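Local coordinates for protein beta-xylosidase (Uncultured organism, PDB 4MLG) that probably cleaves xylose units from the non-reducing ends of xylo-oligosaccharides, as a beta-xylosidase with the beta-propeller fold of glycoside hydrolase family 43, at residues M13-A18 and T272-I277; K233-Y238 and I246-G251; A18-D23 and V278-K283; N92-M97 and V112-R117. All coordinates share one frame; numbering follows the deposited sequence.

Contact 1. Residues M13-A18 and T272-I277; sequences MADPAA and TTHHSI. With CA (calcium ion), chain M; SO4 (sulfate ion), chain N.
Ser276 bridges Pro16 and Ala18 where two segments run side by side, only 7° apart, near the middle of the propeller, probably where its first and last blades meet. Its OG gives a proton to Pro16 O at 3.1 Å, from above the carbonyl plane, and accepts one from Ala18 N. A chi1 of 65° sets OG between the backbone N and the carbonyl carbon, where one short hydroxyl, able both to donate and to accept, serves both partners. Farther along, His274 uses both ring nitrogens. NE2 of His274 binds the calcium ion at 2.8 Å, the metal lying in the ring plane, and Asp85 is its other protein ligand. The N-H at His274 ND1 is shared between a water, 3.0 Å from ND1, and, weakly, O2 of a sulfate probably taken from the crystallisation liquor. The same water lies 2.9 Å from Asp15 OD1, so it bridges aspartate, histidine and sulfate, while OD2 of that carboxylate is hydrogen-bonded to Ser30. Packing fixes the rest: the Asp15 and His274 side chains cross at about a right angle, and Pro16, which has no N-H to offer at its position, rests its CD 4.0 Å from His274 O. Asp15 CB sits squarely over one face of the His274 ring, 3.8 Å from its centroid and 12° off the normal.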
loop_
_atom_site.group_PDB
_atom_site.type_symbol
_atom_site.label_atom_id
_atom_site.label_comp_id
_atom_site.label_asym_id
_atom_site.label_seq_id
_atom_site.Cartn_x
_atom_site.Cartn_y
_atom_site.Cartn_z
ATOM N N MET A 13 -23.293 8.815 -15.579
ATOM C CA MET A 13 -21.892 8.558 -15.892
ATOM C C MET A 13 -21.056 9.823 -15.715
ATOM O O MET A 13 -21.423 10.894 -16.203
ATOM C CB MET A 13 -21.752 8.021 -17.317
ATOM C CG MET A 13 -22.536 6.746 -17.577
ATOM S SD MET A 13 -21.909 5.332 -16.650
ATOM C CE MET A 13 -23.167 4.111 -17.015
ATOM N N ALA A 14 -19.931 9.696 -15.017
ATOM C CA ALA A 14 -19.107 10.851 -14.679
ATOM C C ALA A 14 -17.636 10.639 -15.014
ATOM O O ALA A 14 -17.228 9.539 -15.382
ATOM C CB ALA A 14 -19.258 11.189 -13.209
ATOM N N ASP A 15 -16.852 11.704 -14.865
ATOM C CA ASP A 15 -15.414 11.686 -15.137
ATOM C C ASP A 15 -15.084 11.105 -16.512
ATOM O O ASP A 15 -14.348 10.123 -16.610
ATOM C CB ASP A 15 -14.675 10.897 -14.050
ATOM C CG ASP A 15 -15.124 11.270 -12.651
ATOM O OD1 ASP A 15 -15.354 12.471 -12.397
ATOM O OD2 ASP A 15 -15.252 10.359 -11.807
ATOM N N PRO A 16 -15.619 11.716 -17.582
ATOM C CA PRO A 16 -15.471 11.122 -18.914
ATOM C C PRO A 16 -14.040 11.202 -19.429
ATOM O O PRO A 16 -13.346 12.190 -19.189
ATOM C CB PRO A 16 -16.391 11.983 -19.779
ATOM C CG PRO A 16 -16.383 13.307 -19.111
ATOM C CD PRO A 16 -16.295 13.024 -17.637
ATOM N N ALA A 17 -13.610 10.156 -20.124
ATOM C CA ALA A 17 -12.292 10.119 -20.738
ATOM C C ALA A 17 -12.446 9.684 -22.185
ATOM O O ALA A 17 -12.678 8.508 -22.466
ATOM C CB ALA A 17 -11.387 9.162 -19.989
ATOM N N ALA A 18 -12.317 10.634 -23.105
ATOM C CA ALA A 18 -12.586 10.368 -24.513
ATOM C C ALA A 18 -11.322 10.108 -25.331
ATOM O O ALA A 18 -10.305 10.785 -25.169
ATOM C CB ALA A 18 -13.393 11.503 -25.119
ATOM N N THR A 272 -18.342 18.714 -8.008
ATOM C CA THR A 272 -17.217 18.204 -8.779
ATOM C C THR A 272 -17.277 18.618 -10.244
ATOM O O THR A 272 -18.353 18.769 -10.818
ATOM C CB THR A 272 -17.142 16.670 -8.710
ATOM O OG1 THR A 272 -18.263 16.105 -9.397
ATOM C CG2 THR A 272 -17.149 16.202 -7.264
ATOM N N THR A 273 -16.104 18.803 -10.838
ATOM C CA THR A 273 -15.994 19.024 -12.272
ATOM C C THR A 273 -14.831 18.200 -12.829
ATOM O O THR A 273 -13.714 18.248 -12.314
ATOM C CB THR A 273 -15.855 20.526 -12.624
ATOM O OG1 THR A 273 -15.736 20.682 -14.044
ATOM C CG2 THR A 273 -14.644 21.149 -11.936
ATOM N N HIS A 274 -15.111 17.418 -13.865
ATOM C CA HIS A 274 -14.118 16.513 -14.433
ATOM C C HIS A 274 -14.250 16.527 -15.947
ATOM O O HIS A 274 -15.339 16.755 -16.469
ATOM C CB HIS A 274 -14.332 15.098 -13.904
ATOM C CG HIS A 274 -13.088 14.268 -13.870
ATOM N ND1 HIS A 274 -12.470 13.905 -12.693
ATOM C CD2 HIS A 274 -12.345 13.733 -14.867
ATOM C CE1 HIS A 274 -11.401 13.179 -12.966
ATOM N NE2 HIS A 274 -11.301 13.061 -14.278
ATOM N N HIS A 275 -13.154 16.274 -16.654
ATOM C CA HIS A 275 -13.151 16.482 -18.098
ATOM C C HIS A 275 -12.168 15.610 -18.872
ATOM O O HIS A 275 -11.425 14.812 -18.300
ATOM C CB HIS A 275 -12.800 17.933 -18.392
ATOM C CG HIS A 275 -11.350 18.236 -18.188
ATOM N ND1 HIS A 275 -10.752 18.189 -16.948
ATOM C CD2 HIS A 275 -10.373 18.558 -19.066
ATOM C CE1 HIS A 275 -9.471 18.484 -17.068
ATOM N NE2 HIS A 275 -9.214 18.711 -18.344
ATOM N N SER A 276 -12.178 15.802 -20.188
ATOM C CA SER A 276 -11.206 15.208 -21.100
ATOM C C SER A 276 -11.313 15.914 -22.448
ATOM O O SER A 276 -12.411 16.088 -22.978
ATOM C CB SER A 276 -11.452 13.709 -21.271
ATOM O OG SER A 276 -12.700 13.462 -21.896
ATOM N N ILE A 277 -10.172 16.323 -22.996
ATOM C CA ILE A 277 -10.146 17.061 -24.255
ATOM C C ILE A 277 -9.614 16.199 -25.399
ATOM O O ILE A 277 -8.566 15.565 -25.274
ATOM C CB ILE A 277 -9.292 18.336 -24.134
ATOM C CG1 ILE A 277 -9.752 19.168 -22.935
ATOM C CG2 ILE A 277 -9.360 19.148 -25.416
ATOM C CD1 ILE A 277 -8.965 20.438 -22.731
HETATM CA CA CA M . -9.613 11.930 -16.190
HETATM S S SO4 N . -13.402 11.811 -8.615
HETATM O O1 SO4 N . -14.570 11.096 -9.118
HETATM O O2 SO4 N . -12.923 12.744 -9.630
HETATM O O3 SO4 N . -13.764 12.546 -7.406
HETATM O O4 SO4 N . -12.344 10.851 -8.313
HETATM O O HOH W 1 -14.525 14.645 -10.629
#

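Contact 2. Residues K233-Y238 and I246-G251; sequences KYYFSY and ICYATG
Tyr235 and Tyr248 lie side by side on one face of an antiparallel hairpin, pointing the same way, with their CD1 atoms 3.7 Å apart; Tyr248 CD1 meets the Tyr235 ring at its edge. Thr250 CG2 adds a methyl 3.8 Å from Tyr235 CE1, a short branched residue lying alongside the large ring. On the opposite face Tyr238 takes chi1 57°, which folds its ring across to Cys247, whose CB is 3.8 Å from Tyr238 CZ; the sulfur stands obliquely farther off. The backbone ladder sets the register that brings these side chains together: Phe236 and Ala249 exchange two bonds, with Ala249 N 2.8 Å from Phe236 O, and Tyr238 N reaches Cys247 O. Hydroxyls are held from outside, Tyr235 OH by Gly314 O and Tyr248 OH by Ile316 N, so both rings join the hairpin to the C-terminal chain. An alanine in place of Tyr235 would probably leave Tyr248 CD1 and the Thr250 methyl without their aromatic neighbour and Gly314 O without its hydroxyl partner. Within its sheet the hairpin is flanked by strand 223-230, bonded to 233-238, and by strand 258-265, bonded to 246-251, while Phe236 packs on strand 200-205.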
loop_
_atom_site.group_PDB
_atom_site.type_symbol
_atom_site.label_atom_id
_atom_site.label_comp_id
_atom_site.label_asym_id
_atom_site.label_seq_id
_atom_site.Cartn_x
_atom_site.Cartn_y
_atom_site.Cartn_z
ATOM N N LYS A 233 2.166 22.460 -29.133
ATOM C CA LYS A 233 2.214 22.888 -27.739
ATOM C C LYS A 233 1.480 21.903 -26.831
ATOM O O LYS A 233 0.486 21.298 -27.232
ATOM C CB LYS A 233 1.618 24.291 -27.596
ATOM C CG LYS A 233 2.147 25.076 -26.407
ATOM C CD LYS A 233 1.444 26.417 -26.273
ATOM C CE LYS A 233 1.544 27.231 -27.553
ATOM N NZ LYS A 233 0.815 28.526 -27.447
ATOM N N TYR A 234 1.980 21.739 -25.609
ATOM C CA TYR A 234 1.349 20.854 -24.634
ATOM C C TYR A 234 0.297 21.594 -23.813
ATOM O O TYR A 234 0.462 22.770 -23.489
ATOM C CB TYR A 234 2.395 20.238 -23.701
ATOM C CG TYR A 234 3.229 19.146 -24.330
ATOM C CD1 TYR A 234 2.895 17.809 -24.161
ATOM C CD2 TYR A 234 4.354 19.449 -25.086
ATOM C CE1 TYR A 234 3.657 16.804 -24.730
ATOM C CE2 TYR A 234 5.120 18.452 -25.660
ATOM C CZ TYR A 234 4.768 17.132 -25.479
ATOM O OH TYR A 234 5.527 16.134 -26.046
ATOM N N TYR A 235 -0.784 20.898 -23.479
ATOM C CA TYR A 235 -1.843 21.482 -22.668
ATOM C C TYR A 235 -2.199 20.573 -21.498
ATOM O O TYR A 235 -2.852 19.547 -21.679
ATOM C CB TYR A 235 -3.091 21.747 -23.513
ATOM C CG TYR A 235 -2.945 22.863 -24.525
ATOM C CD1 TYR A 235 -3.307 24.166 -24.207
ATOM C CD2 TYR A 235 -2.455 22.611 -25.801
ATOM C CE1 TYR A 235 -3.179 25.189 -25.130
ATOM C CE2 TYR A 235 -2.323 23.628 -26.729
ATOM C CZ TYR A 235 -2.686 24.913 -26.388
ATOM O OH TYR A 235 -2.556 25.926 -27.312
ATOM N N PHE A 236 -1.767 20.952 -20.300
ATOM C CA PHE A 236 -2.124 20.208 -19.102
ATOM C C PHE A 236 -3.307 20.865 -18.404
ATOM O O PHE A 236 -3.168 21.920 -17.784
ATOM C CB PHE A 236 -0.935 20.109 -18.146
ATOM C CG PHE A 236 -1.242 19.369 -16.874
ATOM C CD1 PHE A 236 -1.278 17.983 -16.857
ATOM C CD2 PHE A 236 -1.499 20.057 -15.699
ATOM C CE1 PHE A 236 -1.563 17.295 -15.688
ATOM C CE2 PHE A 236 -1.785 19.378 -14.527
ATOM C CZ PHE A 236 -1.816 17.994 -14.521
ATOM N N SER A 237 -4.472 20.239 -18.515
ATOM C CA SER A 237 -5.675 20.747 -17.871
ATOM C C SER A 237 -6.009 19.923 -16.631
ATOM O O SER A 237 -5.558 18.783 -16.493
ATOM C CB SER A 237 -6.846 20.757 -18.851
ATOM O OG SER A 237 -7.068 19.468 -19.397
ATOM N N TYR A 238 -6.800 20.505 -15.734
ATOM C CA TYR A 238 -7.074 19.886 -14.442
ATOM C C TYR A 238 -8.242 20.551 -13.724
ATOM O O TYR A 238 -8.731 21.597 -14.151
ATOM C CB TYR A 238 -5.827 19.943 -13.556
ATOM C CG TYR A 238 -5.293 21.343 -13.336
ATOM C CD1 TYR A 238 -5.621 22.061 -12.193
ATOM C CD2 TYR A 238 -4.459 21.944 -14.270
ATOM C CE1 TYR A 238 -5.135 23.338 -11.989
ATOM C CE2 TYR A 238 -3.970 23.220 -14.074
ATOM C CZ TYR A 238 -4.311 23.912 -12.932
ATOM O OH TYR A 238 -3.825 25.183 -12.734
ATOM N N ILE A 246 -12.119 24.229 -14.174
ATOM C CA ILE A 246 -11.231 23.424 -15.000
ATOM C C ILE A 246 -10.228 24.359 -15.666
ATOM O O ILE A 246 -10.541 25.021 -16.656
ATOM C CB ILE A 246 -11.996 22.622 -16.071
ATOM C CG1 ILE A 246 -12.917 21.596 -15.409
ATOM C CG2 ILE A 246 -11.024 21.907 -17.004
ATOM C CD1 ILE A 246 -12.179 20.469 -14.714
ATOM N N CYS A 247 -9.026 24.427 -15.101
ATOM C CA CYS A 247 -7.989 25.311 -15.617
ATOM C C CYS A 247 -7.071 24.560 -16.573
ATOM O O CYS A 247 -7.252 23.365 -16.804
ATOM C CB CYS A 247 -7.178 25.913 -14.469
ATOM S SG CYS A 247 -8.138 26.961 -13.347
ATOM N N TYR A 248 -6.093 25.264 -17.133
ATOM C CA TYR A 248 -5.124 24.628 -18.016
ATOM C C TYR A 248 -3.793 25.370 -18.037
ATOM O O TYR A 248 -3.737 26.582 -17.818
ATOM C CB TYR A 248 -5.681 24.493 -19.436
ATOM C CG TYR A 248 -5.636 25.766 -20.251
ATOM C CD1 TYR A 248 -4.671 25.951 -21.234
ATOM C CD2 TYR A 248 -6.560 26.781 -20.042
ATOM C CE1 TYR A 248 -4.628 27.111 -21.984
ATOM C CE2 TYR A 248 -6.524 27.944 -20.786
ATOM C CZ TYR A 248 -5.556 28.104 -21.756
ATOM O OH TYR A 248 -5.516 29.261 -22.500
ATOM N N ALA A 249 -2.723 24.626 -18.301
ATOM C CA ALA A 249 -1.385 25.194 -18.380
ATOM C C ALA A 249 -0.700 24.733 -19.662
ATOM O O ALA A 249 -1.211 23.860 -20.365
ATOM C CB ALA A 249 -0.572 24.790 -17.163
ATOM N N THR A 250 0.452 25.319 -19.971
ATOM C CA THR A 250 1.176 24.966 -21.189
ATOM C C THR A 250 2.655 24.684 -20.936
ATOM O O THR A 250 3.258 25.231 -20.012
ATOM C CB THR A 250 1.042 26.055 -22.272
ATOM O OG1 THR A 250 1.423 27.324 -21.728
ATOM C CG2 THR A 250 -0.393 26.132 -22.776
ATOM N N GLY A 251 3.226 23.816 -21.766
ATOM C CA GLY A 251 4.623 23.438 -21.655
ATOM C C GLY A 251 5.146 22.918 -22.980
ATOM O O GLY A 251 4.392 22.812 -23.948
#

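Contact 3. Residues A18-D23 and V278-K283; sequences AHVFND and VEFKGK
Val20 meets Val278 and Phe280 with its two methyls, in a largely apolar junction between strands whose axes are 7.2 Å apart and diverge by 42°. With chi1 at -175°, CG1 is anti to the backbone N and CG2 lies beside it; Val20 CG2 thereby comes 3.7 Å from Val278 CG2 and also touches Glu279 O. Val278 splits its own branches: at chi1 65° its CG1 faces Ala18 CB, 3.6 Å away, and CG2 is left for Val20. Beta-branched valines suit extended strands, and the small Ala18 lets the chains approach at that end. Phe280 leaves its backbone neither toward nor away from 18-23, but its ring comes nearer, presenting an edge to Val20 CG2 with CD1 3.9 Å off; farther round the same rim, Phe280 CZ is 3.8 Å from Asp23 O. Leu25 of the adjoining strand packs on both Val278 and Phe280. Beyond Phe280 the chain reverses in a type I' turn, where Gly282 easily takes its positive phi; Phe280 N to Lys283 O, 2.8 Å, pairs the hairpin ends, and the reverse bond is weak. Side-chain packing between strands of two sheets, without shared backbone bonds, is how neighbouring blades of a beta-propeller abut, here probably the first and the last.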
loop_
_atom_site.group_PDB
_atom_site.type_symbol
_atom_site.label_atom_id
_atom_site.label_comp_id
_atom_site.label_asym_id
_atom_site.label_seq_id
_atom_site.Cartn_x
_atom_site.Cartn_y
_atom_site.Cartn_z
ATOM N N ALA A 18 -12.317 10.634 -23.105
ATOM C CA ALA A 18 -12.586 10.368 -24.513
ATOM C C ALA A 18 -11.322 10.108 -25.331
ATOM O O ALA A 18 -10.305 10.785 -25.169
ATOM C CB ALA A 18 -13.393 11.503 -25.119
ATOM N N HIS A 19 -11.402 9.113 -26.209
ATOM C CA HIS A 19 -10.299 8.752 -27.089
ATOM C C HIS A 19 -10.839 8.393 -28.464
ATOM O O HIS A 19 -11.998 7.997 -28.600
ATOM C CB HIS A 19 -9.521 7.564 -26.522
ATOM C CG HIS A 19 -8.787 7.869 -25.254
ATOM N ND1 HIS A 19 -7.429 8.100 -25.218
ATOM C CD2 HIS A 19 -9.221 7.976 -23.977
ATOM C CE1 HIS A 19 -7.059 8.340 -23.973
ATOM N NE2 HIS A 19 -8.127 8.270 -23.200
ATOM N N VAL A 20 -9.996 8.526 -29.482
ATOM C CA VAL A 20 -10.388 8.178 -30.840
ATOM C C VAL A 20 -9.738 6.870 -31.279
ATOM O O VAL A 20 -8.530 6.810 -31.515
ATOM C CB VAL A 20 -10.024 9.289 -31.838
ATOM C CG1 VAL A 20 -10.555 8.948 -33.220
ATOM C CG2 VAL A 20 -10.582 10.621 -31.367
ATOM N N PHE A 21 -10.551 5.824 -31.383
ATOM C CA PHE A 21 -10.073 4.512 -31.798
ATOM C C PHE A 21 -10.845 4.045 -33.026
ATOM O O PHE A 21 -12.075 4.042 -33.021
ATOM C CB PHE A 21 -10.248 3.502 -30.663
ATOM C CG PHE A 21 -9.430 3.811 -29.441
ATOM C CD1 PHE A 21 -8.113 4.229 -29.558
ATOM C CD2 PHE A 21 -9.980 3.689 -28.176
ATOM C CE1 PHE A 21 -7.358 4.513 -28.432
ATOM C CE2 PHE A 21 -9.231 3.972 -27.047
ATOM C CZ PHE A 21 -7.919 4.385 -27.175
ATOM N N ASN A 22 -10.117 3.654 -34.069
ATOM C CA ASN A 22 -10.722 3.168 -35.307
ATOM C C ASN A 22 -11.726 4.151 -35.905
ATOM O O ASN A 22 -12.820 3.759 -36.313
ATOM C CB ASN A 22 -11.389 1.804 -35.090
ATOM C CG ASN A 22 -10.403 0.729 -34.671
ATOM O OD1 ASN A 22 -9.242 0.742 -35.081
ATOM N ND2 ASN A 22 -10.862 -0.210 -33.850
ATOM N N ASP A 23 -11.344 5.428 -35.935
ATOM C CA ASP A 23 -12.197 6.509 -36.434
ATOM C C ASP A 23 -13.513 6.637 -35.667
ATOM O O ASP A 23 -14.466 7.257 -36.141
ATOM C CB ASP A 23 -12.456 6.363 -37.937
ATOM C CG ASP A 23 -11.181 6.419 -38.752
ATOM O OD1 ASP A 23 -10.145 6.852 -38.203
ATOM O OD2 ASP A 23 -11.216 6.034 -39.938
ATOM N N VAL A 278 -10.340 16.184 -26.513
ATOM C CA VAL A 278 -9.976 15.348 -27.652
ATOM C C VAL A 278 -10.492 15.955 -28.957
ATOM O O VAL A 278 -11.534 16.611 -28.977
ATOM C CB VAL A 278 -10.521 13.907 -27.478
ATOM C CG1 VAL A 278 -12.043 13.903 -27.491
ATOM C CG2 VAL A 278 -9.967 12.978 -28.546
ATOM N N GLU A 279 -9.748 15.754 -30.040
ATOM C CA GLU A 279 -10.163 16.226 -31.355
ATOM C C GLU A 279 -10.878 15.115 -32.115
ATOM O O GLU A 279 -10.381 13.991 -32.198
ATOM C CB GLU A 279 -8.951 16.708 -32.158
ATOM C CG GLU A 279 -9.291 17.240 -33.544
ATOM C CD GLU A 279 -8.058 17.631 -34.340
ATOM O OE1 GLU A 279 -6.964 17.112 -34.035
ATOM O OE2 GLU A 279 -8.181 18.458 -35.269
ATOM N N PHE A 280 -12.047 15.429 -32.665
ATOM C CA PHE A 280 -12.805 14.458 -33.444
ATOM C C PHE A 280 -13.439 15.116 -34.666
ATOM O O PHE A 280 -14.234 16.048 -34.540
ATOM C CB PHE A 280 -13.872 13.784 -32.577
ATOM C CG PHE A 280 -14.514 12.587 -33.223
ATOM C CD1 PHE A 280 -13.872 11.359 -33.229
ATOM C CD2 PHE A 280 -15.762 12.688 -33.816
ATOM C CE1 PHE A 280 -14.460 10.254 -33.820
ATOM C CE2 PHE A 280 -16.356 11.587 -34.409
ATOM C CZ PHE A 280 -15.704 10.368 -34.410
ATOM N N LYS A 281 -13.068 14.621 -35.846
ATOM C CA LYS A 281 -13.562 15.141 -37.121
ATOM C C LYS A 281 -13.307 16.637 -37.314
ATOM O O LYS A 281 -14.197 17.376 -37.731
ATOM C CB LYS A 281 -15.047 14.817 -37.311
ATOM C CG LYS A 281 -15.337 13.335 -37.483
ATOM C CD LYS A 281 -16.816 13.084 -37.728
ATOM C CE LYS A 281 -17.084 11.616 -38.017
ATOM N NZ LYS A 281 -18.536 11.341 -38.210
ATOM N N GLY A 282 -12.089 17.072 -37.008
ATOM C CA GLY A 282 -11.681 18.443 -37.260
ATOM C C GLY A 282 -12.071 19.435 -36.181
ATOM O O GLY A 282 -11.663 20.597 -36.225
ATOM N N LYS A 283 -12.861 18.986 -35.212
ATOM C CA LYS A 283 -13.311 19.859 -34.133
ATOM C C LYS A 283 -12.915 19.321 -32.763
ATOM O O LYS A 283 -12.864 18.109 -32.551
ATOM C CB LYS A 283 -14.826 20.056 -34.195
ATOM C CG LYS A 283 -15.318 20.634 -35.507
ATOM C CD LYS A 283 -16.826 20.794 -35.507
ATOM C CE LYS A 283 -17.312 21.346 -36.837
ATOM N NZ LYS A 283 -18.791 21.505 -36.872
#

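Contact 4. Residues N92-M97 and V112-R117; sequences NGKYYM and VAISDR
Tyr95 and Met97 are zipped to Ser115 and Ala113 by four backbone bonds of an antiparallel hairpin, and this is the tight part of the contact. Met97 N to Ala113 O measures 2.7 Å at 167°, and Tyr95 N to Ser115 O is almost straight at 174°. On the face of Tyr95, Met97, Ala113 and Ser115, Met97 CB meets the small CB of Ala113 at 4.1 Å, and the Tyr95 ring turns one edge to Ser115 O and Asp116 O. Tyr95 CD2 also touches Arg117 C at 3.6 Å, where the chain bends away; that bend is held by Ser115 OG, which gives a proton to Arg117 O at 2.8 Å, in the carbonyl plane and on a lone pair. A serine in place of Tyr95 would probably open a gap beside the Arg117 backbone and deprive Phe21 of its edge-to-face partner. On the other face Tyr96 and Ile114 lie alongside each other, Tyr96 CE1 to Ile114 CD1 3.9 Å, with Val112 CG1 at the edge of the tyrosine ring. Toward the solvent the contact slackens. Lys94 runs beside Asp116, but Lys94 NZ and Asp116 OD1 remain 6.3 Å apart, and the lysine, bent at chi3 and chi4, curls back in a weak bond to Asn92 O; Gly93 turns the chain there with positive phi. Arg117 forms a salt bridge with Glu119. In its four-stranded sheet the hairpin lies between strand 81-91, bonded to Tyr96, and the short strand 123-124, bonded to Ile114.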
loop_
_atom_site.group_PDB
_atom_site.type_symbol
_atom_site.label_atom_id
_atom_site.label_comp_id
_atom_site.label_asym_id
_atom_site.label_seq_id
_atom_site.Cartn_x
_atom_site.Cartn_y
_atom_site.Cartn_z
ATOM N N ASN A 92 0.875 -1.692 -28.443
ATOM C CA ASN A 92 1.192 -3.089 -28.734
ATOM C C ASN A 92 -0.013 -3.880 -29.234
ATOM O O ASN A 92 -0.107 -5.088 -29.014
ATOM C CB ASN A 92 1.800 -3.777 -27.507
ATOM C CG ASN A 92 2.964 -3.003 -26.922
ATOM O OD1 ASN A 92 3.829 -2.515 -27.651
ATOM N ND2 ASN A 92 2.989 -2.881 -25.601
ATOM N N GLY A 93 -0.934 -3.193 -29.903
ATOM C CA GLY A 93 -2.128 -3.829 -30.430
ATOM C C GLY A 93 -3.165 -4.141 -29.367
ATOM O O GLY A 93 -4.163 -4.809 -29.642
ATOM N N LYS A 94 -2.936 -3.660 -28.149
ATOM C CA LYS A 94 -3.868 -3.900 -27.052
ATOM C C LYS A 94 -4.274 -2.606 -26.352
ATOM O O LYS A 94 -3.609 -1.579 -26.485
ATOM C CB LYS A 94 -3.273 -4.888 -26.046
ATOM C CG LYS A 94 -3.081 -6.291 -26.599
ATOM C CD LYS A 94 -2.491 -7.225 -25.555
ATOM C CE LYS A 94 -1.101 -6.779 -25.135
ATOM N NZ LYS A 94 -0.148 -6.756 -26.281
ATOM N N TYR A 95 -5.373 -2.665 -25.605
ATOM C CA TYR A 95 -5.876 -1.501 -24.884
ATOM C C TYR A 95 -5.696 -1.673 -23.378
ATOM O O TYR A 95 -6.208 -2.623 -22.785
ATOM C CB TYR A 95 -7.348 -1.255 -25.224
ATOM C CG TYR A 95 -7.594 -0.899 -26.675
ATOM C CD1 TYR A 95 -7.750 0.425 -27.071
ATOM C CD2 TYR A 95 -7.671 -1.886 -27.650
ATOM C CE1 TYR A 95 -7.977 0.754 -28.396
ATOM C CE2 TYR A 95 -7.894 -1.567 -28.976
ATOM C CZ TYR A 95 -8.048 -0.246 -29.343
ATOM O OH TYR A 95 -8.272 0.072 -30.665
ATOM N N TYR A 96 -4.959 -0.750 -22.770
ATOM C CA TYR A 96 -4.662 -0.820 -21.346
ATOM C C TYR A 96 -5.506 0.169 -20.553
ATOM O O TYR A 96 -5.359 1.383 -20.701
ATOM C CB TYR A 96 -3.177 -0.550 -21.098
ATOM C CG TYR A 96 -2.255 -1.578 -21.720
ATOM C CD1 TYR A 96 -1.840 -2.690 -21.000
ATOM C CD2 TYR A 96 -1.803 -1.436 -23.025
ATOM C CE1 TYR A 96 -1.000 -3.631 -21.561
ATOM C CE2 TYR A 96 -0.963 -2.373 -23.596
ATOM C CZ TYR A 96 -0.564 -3.469 -22.858
ATOM O OH TYR A 96 0.273 -4.408 -23.416
ATOM N N MET A 97 -6.395 -0.355 -19.715
ATOM C CA MET A 97 -7.216 0.490 -18.855
ATOM C C MET A 97 -6.559 0.682 -17.494
ATOM O O MET A 97 -6.227 -0.289 -16.814
ATOM C CB MET A 97 -8.613 -0.106 -18.677
ATOM C CG MET A 97 -9.462 0.632 -17.655
ATOM S SD MET A 97 -11.106 -0.077 -17.461
ATOM C CE MET A 97 -11.788 0.184 -19.096
ATOM N N VAL A 112 -4.287 -2.321 -13.599
ATOM C CA VAL A 112 -4.316 -2.401 -15.055
ATOM C C VAL A 112 -5.282 -3.478 -15.544
ATOM O O VAL A 112 -5.251 -4.615 -15.071
ATOM C CB VAL A 112 -2.914 -2.684 -15.628
ATOM C CG1 VAL A 112 -2.976 -2.838 -17.141
ATOM C CG2 VAL A 112 -1.950 -1.575 -15.243
ATOM N N ALA A 113 -6.143 -3.108 -16.488
ATOM C CA ALA A 113 -7.037 -4.061 -17.135
ATOM C C ALA A 113 -6.795 -4.037 -18.642
ATOM O O ALA A 113 -6.675 -2.968 -19.239
ATOM C CB ALA A 113 -8.481 -3.733 -16.814
ATOM N N ILE A 114 -6.729 -5.218 -19.253
ATOM C CA ILE A 114 -6.337 -5.338 -20.655
ATOM C C ILE A 114 -7.454 -5.909 -21.534
ATOM O O ILE A 114 -8.206 -6.783 -21.105
ATOM C CB ILE A 114 -5.079 -6.224 -20.798
ATOM C CG1 ILE A 114 -4.024 -5.828 -19.761
ATOM C CG2 ILE A 114 -4.506 -6.135 -22.204
ATOM C CD1 ILE A 114 -2.749 -6.641 -19.840
ATOM N N SER A 115 -7.555 -5.403 -22.762
ATOM C CA SER A 115 -8.515 -5.912 -23.738
ATOM C C SER A 115 -7.928 -5.879 -25.148
ATOM O O SER A 115 -6.997 -5.122 -25.425
ATOM C CB SER A 115 -9.812 -5.103 -23.693
ATOM O OG SER A 115 -10.737 -5.566 -24.663
ATOM N N ASP A 116 -8.475 -6.702 -26.038
ATOM C CA ASP A 116 -8.004 -6.759 -27.419
ATOM C C ASP A 116 -8.710 -5.734 -28.301
ATOM O O ASP A 116 -8.271 -5.455 -29.416
ATOM C CB ASP A 116 -8.189 -8.165 -27.995
ATOM C CG ASP A 116 -7.201 -9.164 -27.425
ATOM O OD1 ASP A 116 -6.017 -8.802 -27.255
ATOM O OD2 ASP A 116 -7.609 -10.310 -27.143
ATOM N N ARG A 117 -9.807 -5.181 -27.797
ATOM C CA ARG A 117 -10.562 -4.166 -28.522
ATOM C C ARG A 117 -11.056 -3.088 -27.553
ATOM O O ARG A 117 -11.265 -3.371 -26.373
ATOM C CB ARG A 117 -11.710 -4.813 -29.308
ATOM C CG ARG A 117 -12.610 -5.724 -28.500
ATOM C CD ARG A 117 -13.413 -6.632 -29.421
ATOM N NE ARG A 117 -14.434 -7.385 -28.701
ATOM C CZ ARG A 117 -15.724 -7.067 -28.688
ATOM N NH1 ARG A 117 -16.155 -6.012 -29.366
ATOM N NH2 ARG A 117 -16.586 -7.807 -28.004
#

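From the N terminus the chain passes through 13-18 and directly into 18-23, the opening halves of contacts 1 and 3, which share Ala18. Their other halves, 272-277 and 278-283, return some 250 residues later in the same order, so the two long loops cross. Both tie the sheet of 12-14, 18-21 and 24-32 to that of 276-280 and 283-290, which strand 5-6 completes from the N-terminal end, a closure known from propellers. Inside both loops lie two local hairpins in series: contact 4 closes first, then contact 2. Contact 4 touches contact 3 through Tyr95 and Phe21, whereas contact 2 reaches contact 1 through Ser237 and His275; contacts 2 and 4 stay about 17 Å apart at their nearest atoms.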